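Side-chain contacts in restriction endonuclease S subunits (Thermoanaerobacter tengcongensis, PDB 3OKG), which probably acts as the DNA-recognition subunit of a type I restriction-modification methyltransferase built from M and S polypeptides: residues I239-S244 with K353-V358; A314-R319 with F325-Y330. All blocks are in the same frame, centred on the assembly; numbering follows the deposited sequence.

Contact 1: residues I239-S244 with K353-V358; sequences IIMGQS and KDLQNV
The outer strand 237-241 of the antiparallel sheet in the second DNA specificity domain packs against helix 352-357 here, through I239 and M241 on one side and L355 and Q356 on the other. The axes of strand 239-241 and helix 353-357 approach to 9.3 Å and run nearly antiparallel, 161° apart. I239 does most of the touching: its CG1 stands anti to the carbonyl carbon (chi1 -58°) and the chain then runs straight on, carrying CD1 to the helix. There CD1 of I239 lies against the backbone, 3.4 Å from N of Q356. It also sits 3.5 Å from CB of L355, a tight carbon pair, and 3.5 Å from CG of Q356. On the other branch, CG2 of I239 lies 4.0 Å from CD2 of L355. The same CD2 receives the end of M241, whose chain bends twice to bring CE within 3.7 Å. With an alanine in place of I239 both branches are gone, which would probably open a gap beside CB of L355 and leave CG of Q356 without its apolar neighbour. The arrangement is typical of alpha/beta packing, a short helix laid along a sheet by aliphatic contacts.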
ATOM      1  N   ILE A 239     -23.561 -24.087  23.305  1.00 27.81           N
ATOM      2  CA  ILE A 239     -22.570 -24.536  22.339  1.00 26.24           C
ATOM      3  C   ILE A 239     -23.166 -25.632  21.459  1.00 38.32           C
ATOM      4  O   ILE A 239     -23.708 -26.615  21.955  1.00 33.49           O
ATOM      5  CB  ILE A 239     -21.314 -25.055  23.032  1.00 25.72           C
ATOM      6  CG1 ILE A 239     -20.720 -23.957  23.933  1.00 31.14           C
ATOM      7  CG2 ILE A 239     -20.294 -25.497  22.023  1.00 32.71           C
ATOM      8  CD1 ILE A 239     -19.417 -24.352  24.569  1.00 48.20           C
ATOM      9  N   ILE A 240     -23.038 -25.450  20.155  1.00 32.62           N
ATOM     10  CA  ILE A 240     -23.661 -26.303  19.141  1.00 37.10           C
ATOM     11  C   ILE A 240     -22.558 -26.782  18.190  1.00 48.66           C
ATOM     12  O   ILE A 240     -21.975 -25.969  17.483  1.00 39.83           O
ATOM     13  CB  ILE A 240     -24.660 -25.454  18.319  1.00 47.13           C
ATOM     14  CG1 ILE A 240     -25.756 -24.873  19.223  1.00 44.59           C
ATOM     15  CG2 ILE A 240     -25.253 -26.245  17.161  1.00 48.60           C
ATOM     16  CD1 ILE A 240     -25.495 -23.430  19.685  1.00 55.71           C
ATOM     17  N   MET A 241     -22.236 -28.075  18.183  1.00 29.90           N
ATOM     18  CA  MET A 241     -21.222 -28.572  17.249  1.00 35.69           C
ATOM     19  C   MET A 241     -21.885 -28.827  15.889  1.00 40.25           C
ATOM     20  O   MET A 241     -22.904 -29.502  15.818  1.00 37.56           O
ATOM     21  CB  MET A 241     -20.583 -29.868  17.743  1.00 41.23           C
ATOM     22  CG  MET A 241     -19.884 -29.807  19.092  1.00 57.79           C
ATOM     23  SD  MET A 241     -18.501 -28.658  19.137  1.00 43.24           S
ATOM     24  CE  MET A 241     -19.378 -27.186  19.608  1.00 72.22           C
ATOM     25  N   GLY A 242     -21.315 -28.297  14.815  1.00 36.38           N
ATOM     26  CA  GLY A 242     -21.937 -28.454  13.508  1.00 32.92           C
ATOM     27  C   GLY A 242     -21.880 -29.893  13.002  1.00 41.71           C
ATOM     28  O   GLY A 242     -21.029 -30.684  13.434  1.00 41.30           O
ATOM     29  N   GLN A 243     -22.783 -30.231  12.083  1.00 46.28           N
ATOM     30  CA  GLN A 243     -22.806 -31.567  11.486  1.00 49.51           C
ATOM     31  C   GLN A 243     -23.009 -31.487   9.983  1.00 44.20           C
ATOM     32  O   GLN A 243     -23.731 -30.620   9.506  1.00 41.96           O
ATOM     33  CB  GLN A 243     -23.973 -32.385  12.024  1.00 47.18           C
ATOM     34  CG  GLN A 243     -23.952 -32.744  13.495  1.00 61.14           C
ATOM     35  CD  GLN A 243     -25.134 -33.625  13.831  1.00 64.67           C
ATOM     36  OE1 GLN A 243     -26.062 -33.211  14.528  1.00 66.72           O
ATOM     37  NE2 GLN A 243     -25.133 -34.838  13.287  1.00 69.79           N
ATOM     38  N   SER A 244     -22.404 -32.423   9.260  1.00 52.92           N
ATOM     39  CA  SER A 244     -22.645 -32.561   7.826  1.00 66.32           C
ATOM     40  C   SER A 244     -24.002 -33.209   7.575  1.00 51.20           C
ATOM     41  O   SER A 244     -24.233 -34.351   7.977  1.00 54.59           O
ATOM     42  CB  SER A 244     -21.539 -33.395   7.171  1.00 49.54           C
ATOM     43  OG  SER A 244     -21.402 -34.652   7.808  1.00 78.51           O
ATOM     44  N   LYS A 353     -16.942 -30.462  24.782  1.00 34.17           N
ATOM     45  CA  LYS A 353     -16.471 -30.366  26.152  1.00 47.14           C
ATOM     46  C   LYS A 353     -15.324 -29.363  26.290  1.00 41.40           C
ATOM     47  O   LYS A 353     -15.321 -28.556  27.213  1.00 32.25           O
ATOM     48  CB  LYS A 353     -16.093 -31.742  26.697  1.00 46.97           C
ATOM     49  CG  LYS A 353     -17.095 -32.281  27.707  1.00 49.76           C
ATOM     50  CD  LYS A 353     -16.920 -31.572  29.054  1.00 71.48           C
ATOM     51  CE  LYS A 353     -17.460 -32.390  30.221  1.00 77.64           C
ATOM     52  NZ  LYS A 353     -16.783 -32.020  31.512  1.00 58.72           N
ATOM     53  N   ASP A 354     -14.375 -29.401  25.358  1.00 38.93           N
ATOM     54  CA  ASP A 354     -13.297 -28.415  25.315  1.00 43.07           C
ATOM     55  C   ASP A 354     -13.852 -26.998  25.419  1.00 39.04           C
ATOM     56  O   ASP A 354     -13.487 -26.244  26.322  1.00 41.87           O
ATOM     57  CB  ASP A 354     -12.495 -28.555  24.020  1.00 44.01           C
ATOM     58  CG  ASP A 354     -11.661 -29.821  23.987  1.00 59.30           C
ATOM     59  OD1 ASP A 354     -11.526 -30.468  25.052  1.00 58.83           O
ATOM     60  OD2 ASP A 354     -11.144 -30.168  22.900  1.00 45.76           O
ATOM     61  N   LEU A 355     -14.750 -26.658  24.500  1.00 29.05           N
ATOM     62  CA  LEU A 355     -15.327 -25.323  24.444  1.00 36.48           C
ATOM     63  C   LEU A 355     -16.054 -24.989  25.722  1.00 41.46           C
ATOM     64  O   LEU A 355     -15.922 -23.892  26.244  1.00 35.53           O
ATOM     65  CB  LEU A 355     -16.305 -25.213  23.282  1.00 34.33           C
ATOM     66  CG  LEU A 355     -15.885 -24.453  22.024  1.00 52.28           C
ATOM     67  CD1 LEU A 355     -14.380 -24.336  21.909  1.00 50.85           C
ATOM     68  CD2 LEU A 355     -16.499 -25.101  20.790  1.00 34.48           C
ATOM     69  N   GLN A 356     -16.840 -25.934  26.221  1.00 29.92           N
ATOM     70  CA  GLN A 356     -17.613 -25.690  27.429  1.00 30.01           C
ATOM     71  C   GLN A 356     -16.702 -25.442  28.635  1.00 28.96           C
ATOM     72  O   GLN A 356     -17.093 -24.758  29.582  1.00 36.58           O
ATOM     73  CB  GLN A 356     -18.530 -26.880  27.726  1.00 38.93           C
ATOM     74  CG  GLN A 356     -19.697 -27.067  26.753  1.00 29.79           C
ATOM     75  CD  GLN A 356     -20.537 -28.286  27.103  1.00 46.61           C
ATOM     76  OE1 GLN A 356     -20.023 -29.266  27.642  1.00 37.70           O
ATOM     77  NE2 GLN A 356     -21.831 -28.226  26.808  1.00 46.80           N
ATOM     78  N   ASN A 357     -15.496 -26.006  28.597  1.00 35.74           N
ATOM     79  CA  ASN A 357     -14.592 -25.976  29.749  1.00 35.99           C
ATOM     80  C   ASN A 357     -13.660 -24.767  29.796  1.00 36.86           C
ATOM     81  O   ASN A 357     -12.944 -24.576  30.780  1.00 43.98           O
ATOM     82  CB  ASN A 357     -13.730 -27.234  29.767  1.00 37.39           C
ATOM     83  CG  ASN A 357     -14.448 -28.422  30.351  1.00 54.85           C
ATOM     84  OD1 ASN A 357     -15.466 -28.272  31.024  1.00 39.89           O
ATOM     85  ND2 ASN A 357     -13.910 -29.616  30.109  1.00 44.63           N
ATOM     86  N   VAL A 358     -13.642 -23.989  28.720  1.00 34.20           N
ATOM     87  CA  VAL A 358     -12.854 -22.753  28.651  1.00 32.32           C
ATOM     88  C   VAL A 358     -13.290 -21.800  29.749  1.00 26.46           C
ATOM     89  O   VAL A 358     -14.460 -21.429  29.802  1.00 23.57           O
ATOM     90  CB  VAL A 358     -13.085 -22.063  27.284  1.00 34.19           C
ATOM     91  CG1 VAL A 358     -12.425 -20.692  27.249  1.00 30.99           C
ATOM     92  CG2 VAL A 358     -12.569 -22.956  26.153  1.00 37.30           C
TER

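Contact 2: residues A314-R319 with F325-Y330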
ATOM      1  N   ALA A 314     -18.338 -24.765  15.142  1.00 32.80           N
ATOM      2  CA  ALA A 314     -19.274 -24.765  16.259  1.00 35.29           C
ATOM      3  C   ALA A 314     -19.933 -23.378  16.275  1.00 32.43           C
ATOM      4  O   ALA A 314     -19.340 -22.409  15.817  1.00 35.15           O
ATOM      5  CB  ALA A 314     -18.537 -25.035  17.570  1.00 34.47           C
ATOM      6  N   ALA A 315     -21.166 -23.287  16.762  1.00 37.74           N
ATOM      7  CA  ALA A 315     -21.786 -21.988  17.011  1.00 32.38           C
ATOM      8  C   ALA A 315     -21.951 -21.768  18.525  1.00 32.56           C
ATOM      9  O   ALA A 315     -22.337 -22.687  19.257  1.00 33.03           O
ATOM     10  CB  ALA A 315     -23.116 -21.888  16.315  1.00 35.19           C
ATOM     11  N   LEU A 316     -21.647 -20.560  18.987  1.00 26.47           N
ATOM     12  CA  LEU A 316     -21.721 -20.217  20.413  1.00 25.34           C
ATOM     13  C   LEU A 316     -22.770 -19.151  20.593  1.00 27.91           C
ATOM     14  O   LEU A 316     -22.692 -18.065  19.990  1.00 29.54           O
ATOM     15  CB  LEU A 316     -20.373 -19.682  20.899  1.00 31.88           C
ATOM     16  CG  LEU A 316     -19.189 -20.512  20.409  1.00 34.11           C
ATOM     17  CD1 LEU A 316     -17.877 -19.768  20.669  1.00 37.74           C
ATOM     18  CD2 LEU A 316     -19.190 -21.860  21.091  1.00 31.62           C
ATOM     19  N   ARG A 317     -23.783 -19.454  21.386  1.00 26.71           N
ATOM     20  CA  ARG A 317     -24.863 -18.499  21.555  1.00 28.86           C
ATOM     21  C   ARG A 317     -24.861 -18.032  22.990  1.00 26.26           C
ATOM     22  O   ARG A 317     -25.221 -18.792  23.888  1.00 25.01           O
ATOM     23  CB  ARG A 317     -26.216 -19.102  21.213  1.00 28.76           C
ATOM     24  CG  ARG A 317     -27.329 -18.058  21.237  1.00 39.26           C
ATOM     25  CD  ARG A 317     -28.644 -18.617  20.725  1.00 48.85           C
ATOM     26  NE  ARG A 317     -28.578 -18.980  19.307  1.00 73.51           N
ATOM     27  CZ  ARG A 317     -28.970 -20.151  18.807  1.00 62.76           C
ATOM     28  NH1 ARG A 317     -29.477 -21.088  19.601  1.00 80.50           N
ATOM     29  NH2 ARG A 317     -28.868 -20.381  17.509  1.00 58.04           N
ATOM     30  N   PRO A 318     -24.427 -16.786  23.206  1.00 30.18           N
ATOM     31  CA  PRO A 318     -24.294 -16.233  24.557  1.00 29.19           C
ATOM     32  C   PRO A 318     -25.638 -16.220  25.276  1.00 36.40           C
ATOM     33  O   PRO A 318     -26.661 -15.902  24.682  1.00 27.63           O
ATOM     34  CB  PRO A 318     -23.845 -14.799  24.312  1.00 24.93           C
ATOM     35  CG  PRO A 318     -23.191 -14.821  22.957  1.00 36.61           C
ATOM     36  CD  PRO A 318     -23.936 -15.866  22.166  1.00 28.65           C
ATOM     37  N   ARG A 319     -25.631 -16.561  26.554  1.00 27.66           N
ATOM     38  CA  ARG A 319     -26.826 -16.424  27.370  1.00 30.97           C
ATOM     39  C   ARG A 319     -26.906 -14.981  27.817  1.00 30.12           C
ATOM     40  O   ARG A 319     -26.056 -14.171  27.437  1.00 30.47           O
ATOM     41  CB  ARG A 319     -26.774 -17.421  28.538  1.00 28.62           C
ATOM     42  CG  ARG A 319     -26.759 -18.850  28.005  1.00 40.34           C
ATOM     43  CD  ARG A 319     -26.971 -19.925  29.058  1.00 49.52           C
ATOM     44  NE  ARG A 319     -26.542 -21.223  28.531  1.00 62.31           N
ATOM     45  CZ  ARG A 319     -26.438 -22.340  29.246  1.00 72.51           C
ATOM     46  NH1 ARG A 319     -26.743 -22.342  30.540  1.00 58.40           N
ATOM     47  NH2 ARG A 319     -26.027 -23.460  28.659  1.00 62.87           N
ATOM     48  N   PHE A 325     -19.954  -9.472  22.041  1.00 20.09           N
ATOM     49  CA  PHE A 325     -18.651  -8.901  21.721  1.00 26.58           C
ATOM     50  C   PHE A 325     -17.580  -9.098  22.788  1.00 25.17           C
ATOM     51  O   PHE A 325     -16.384  -9.082  22.475  1.00 23.14           O
ATOM     52  CB  PHE A 325     -18.812  -7.449  21.291  1.00 28.80           C
ATOM     53  CG  PHE A 325     -19.495  -7.329  19.947  1.00 26.01           C
ATOM     54  CD1 PHE A 325     -18.937  -7.941  18.835  1.00 36.94           C
ATOM     55  CD2 PHE A 325     -20.691  -6.650  19.807  1.00 39.50           C
ATOM     56  CE1 PHE A 325     -19.558  -7.857  17.578  1.00 38.17           C
ATOM     57  CE2 PHE A 325     -21.316  -6.561  18.567  1.00 39.85           C
ATOM     58  CZ  PHE A 325     -20.747  -7.176  17.455  1.00 42.01           C
ATOM     59  N   TRP A 326     -18.004  -9.334  24.032  1.00 22.83           N
ATOM     60  CA  TRP A 326     -17.035  -9.731  25.092  1.00 23.08           C
ATOM     61  C   TRP A 326     -16.452 -11.093  24.738  1.00 23.24           C
ATOM     62  O   TRP A 326     -15.228 -11.304  24.755  1.00 22.81           O
ATOM     63  CB  TRP A 326     -17.735  -9.783  26.461  1.00 25.68           C
ATOM     64  CG  TRP A 326     -16.836 -10.126  27.635  1.00 21.41           C
ATOM     65  CD1 TRP A 326     -16.822 -11.311  28.351  1.00 26.91           C
ATOM     66  CD2 TRP A 326     -15.849  -9.280  28.245  1.00 21.53           C
ATOM     67  NE1 TRP A 326     -15.886 -11.243  29.369  1.00 23.65           N
ATOM     68  CE2 TRP A 326     -15.286 -10.002  29.336  1.00 24.70           C
ATOM     69  CE3 TRP A 326     -15.409  -7.967  28.005  1.00 20.43           C
ATOM     70  CZ2 TRP A 326     -14.280  -9.474  30.142  1.00 24.54           C
ATOM     71  CZ3 TRP A 326     -14.406  -7.439  28.819  1.00 24.01           C
ATOM     72  CH2 TRP A 326     -13.857  -8.190  29.877  1.00 28.73           C
ATOM     73  N   LEU A 327     -17.351 -12.018  24.400  1.00 19.94           N
ATOM     74  CA  LEU A 327     -16.967 -13.353  23.952  1.00 21.00           C
ATOM     75  C   LEU A 327     -16.027 -13.296  22.744  1.00 25.60           C
ATOM     76  O   LEU A 327     -14.993 -13.959  22.711  1.00 22.40           O
ATOM     77  CB  LEU A 327     -18.219 -14.153  23.566  1.00 22.37           C
ATOM     78  CG  LEU A 327     -17.962 -15.563  23.030  1.00 27.64           C
ATOM     79  CD1 LEU A 327     -17.106 -16.357  24.013  1.00 25.40           C
ATOM     80  CD2 LEU A 327     -19.279 -16.283  22.757  1.00 21.66           C
ATOM     81  N   LEU A 328     -16.399 -12.497  21.748  1.00 26.19           N
ATOM     82  CA  LEU A 328     -15.605 -12.383  20.531  1.00 28.15           C
ATOM     83  C   LEU A 328     -14.182 -11.891  20.799  1.00 28.33           C
ATOM     84  O   LEU A 328     -13.213 -12.452  20.276  1.00 25.50           O
ATOM     85  CB  LEU A 328     -16.295 -11.437  19.539  1.00 26.30           C
ATOM     86  CG  LEU A 328     -15.816 -11.573  18.095  1.00 33.39           C
ATOM     87  CD1 LEU A 328     -15.999 -13.002  17.647  1.00 29.74           C
ATOM     88  CD2 LEU A 328     -16.589 -10.621  17.156  1.00 39.04           C
ATOM     89  N   TYR A 329     -14.045 -10.821  21.569  1.00 21.16           N
ATOM     90  CA  TYR A 329     -12.707 -10.340  21.915  1.00 24.86           C
ATOM     91  C   TYR A 329     -11.892 -11.404  22.636  1.00 33.53           C
ATOM     92  O   TYR A 329     -10.690 -11.548  22.409  1.00 21.76           O
ATOM     93  CB  TYR A 329     -12.780  -9.105  22.793  1.00 24.86           C
ATOM     94  CG  TYR A 329     -12.840  -7.827  21.996  1.00 33.13           C
ATOM     95  CD1 TYR A 329     -13.953  -6.998  22.069  1.00 21.35           C
ATOM     96  CD2 TYR A 329     -11.789  -7.462  21.154  1.00 24.19           C
ATOM     97  CE1 TYR A 329     -14.022  -5.818  21.334  1.00 23.30           C
ATOM     98  CE2 TYR A 329     -11.849  -6.288  20.404  1.00 24.32           C
ATOM     99  CZ  TYR A 329     -12.969  -5.485  20.498  1.00 33.30           C
ATOM    100  OH  TYR A 329     -13.035  -4.327  19.768  1.00 30.81           O
ATOM    101  N   TYR A 330     -12.549 -12.144  23.525  1.00 23.22           N
ATOM    102  CA  TYR A 330     -11.837 -13.160  24.316  1.00 22.39           C
ATOM    103  C   TYR A 330     -11.326 -14.270  23.410  1.00 23.81           C
ATOM    104  O   TYR A 330     -10.163 -14.648  23.484  1.00 25.78           O
ATOM    105  CB  TYR A 330     -12.768 -13.747  25.370  1.00 23.77           C
ATOM    106  CG  TYR A 330     -12.060 -14.621  26.393  1.00 23.18           C
ATOM    107  CD1 TYR A 330     -11.025 -14.122  27.156  1.00 26.94           C
ATOM    108  CD2 TYR A 330     -12.459 -15.944  26.600  1.00 26.28           C
ATOM    109  CE1 TYR A 330     -10.380 -14.917  28.102  1.00 25.96           C
ATOM    110  CE2 TYR A 330     -11.825 -16.741  27.536  1.00 24.36           C
ATOM    111  CZ  TYR A 330     -10.803 -16.229  28.284  1.00 25.50           C
ATOM    112  OH  TYR A 330     -10.165 -17.002  29.222  1.00 28.20           O
TER
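L327, from helix 324-333, points its side chain at L316 and P318 of strand 313-318. CB of L327 stays back from the strand, 5.1 Å from CG of P318. With CG anti to the backbone N (chi1 178°), the side chain extends towards the strand; CG of L327 itself comes no nearer than 4.8 Å, to CD1 of L316. At the tip the branches part. CD2 of L327 makes the contact, 4.0 Å from CB of L316 and 4.2 Å from CG of P318, and rests against both carbons, which lie two residues apart on the strand. The proline ring and the leucine chain meet at about a right angle, and CG is the ring atom nearest the methyl. The other methyl, CD1 of L327, stands 4.8 Å from CD1 of L316. C237 and V289, on the strands flanking 313-318, also touch L327, which widens the apolar patch under the helix. Polar fixing of the helix comes from its other residues: the ring nitrogen of W326 bonds to O of P361, and OH of Y330 to O of F359. Across the contact itself there is no hydrogen bond or charge; one methyl against two carbons implies loose apolar packing with little directional constraint.

Overall arrangement
Contact 2 is nested in sequence inside the loop closed by contact 1, and their centres lie about 12 Å apart. They share one antiparallel sheet, in which strands 237-241 and 313-318 are neighbours: O of I240 probably accepts a hydrogen bond from N of A315 at 2.9 Å. The apolar layers also join, because CD2 of L355 from contact 1 reaches CB of A314 at 3.8 Å and I239 touches L316. Helices 352-357 and 324-333 thus pack on the same pair of strands. On helix 324-333, OH of Y329 hydrogen-bonds to OD1 of D376, so this helix also meets helix 365-388, much of which belongs to the predicted coiled coil.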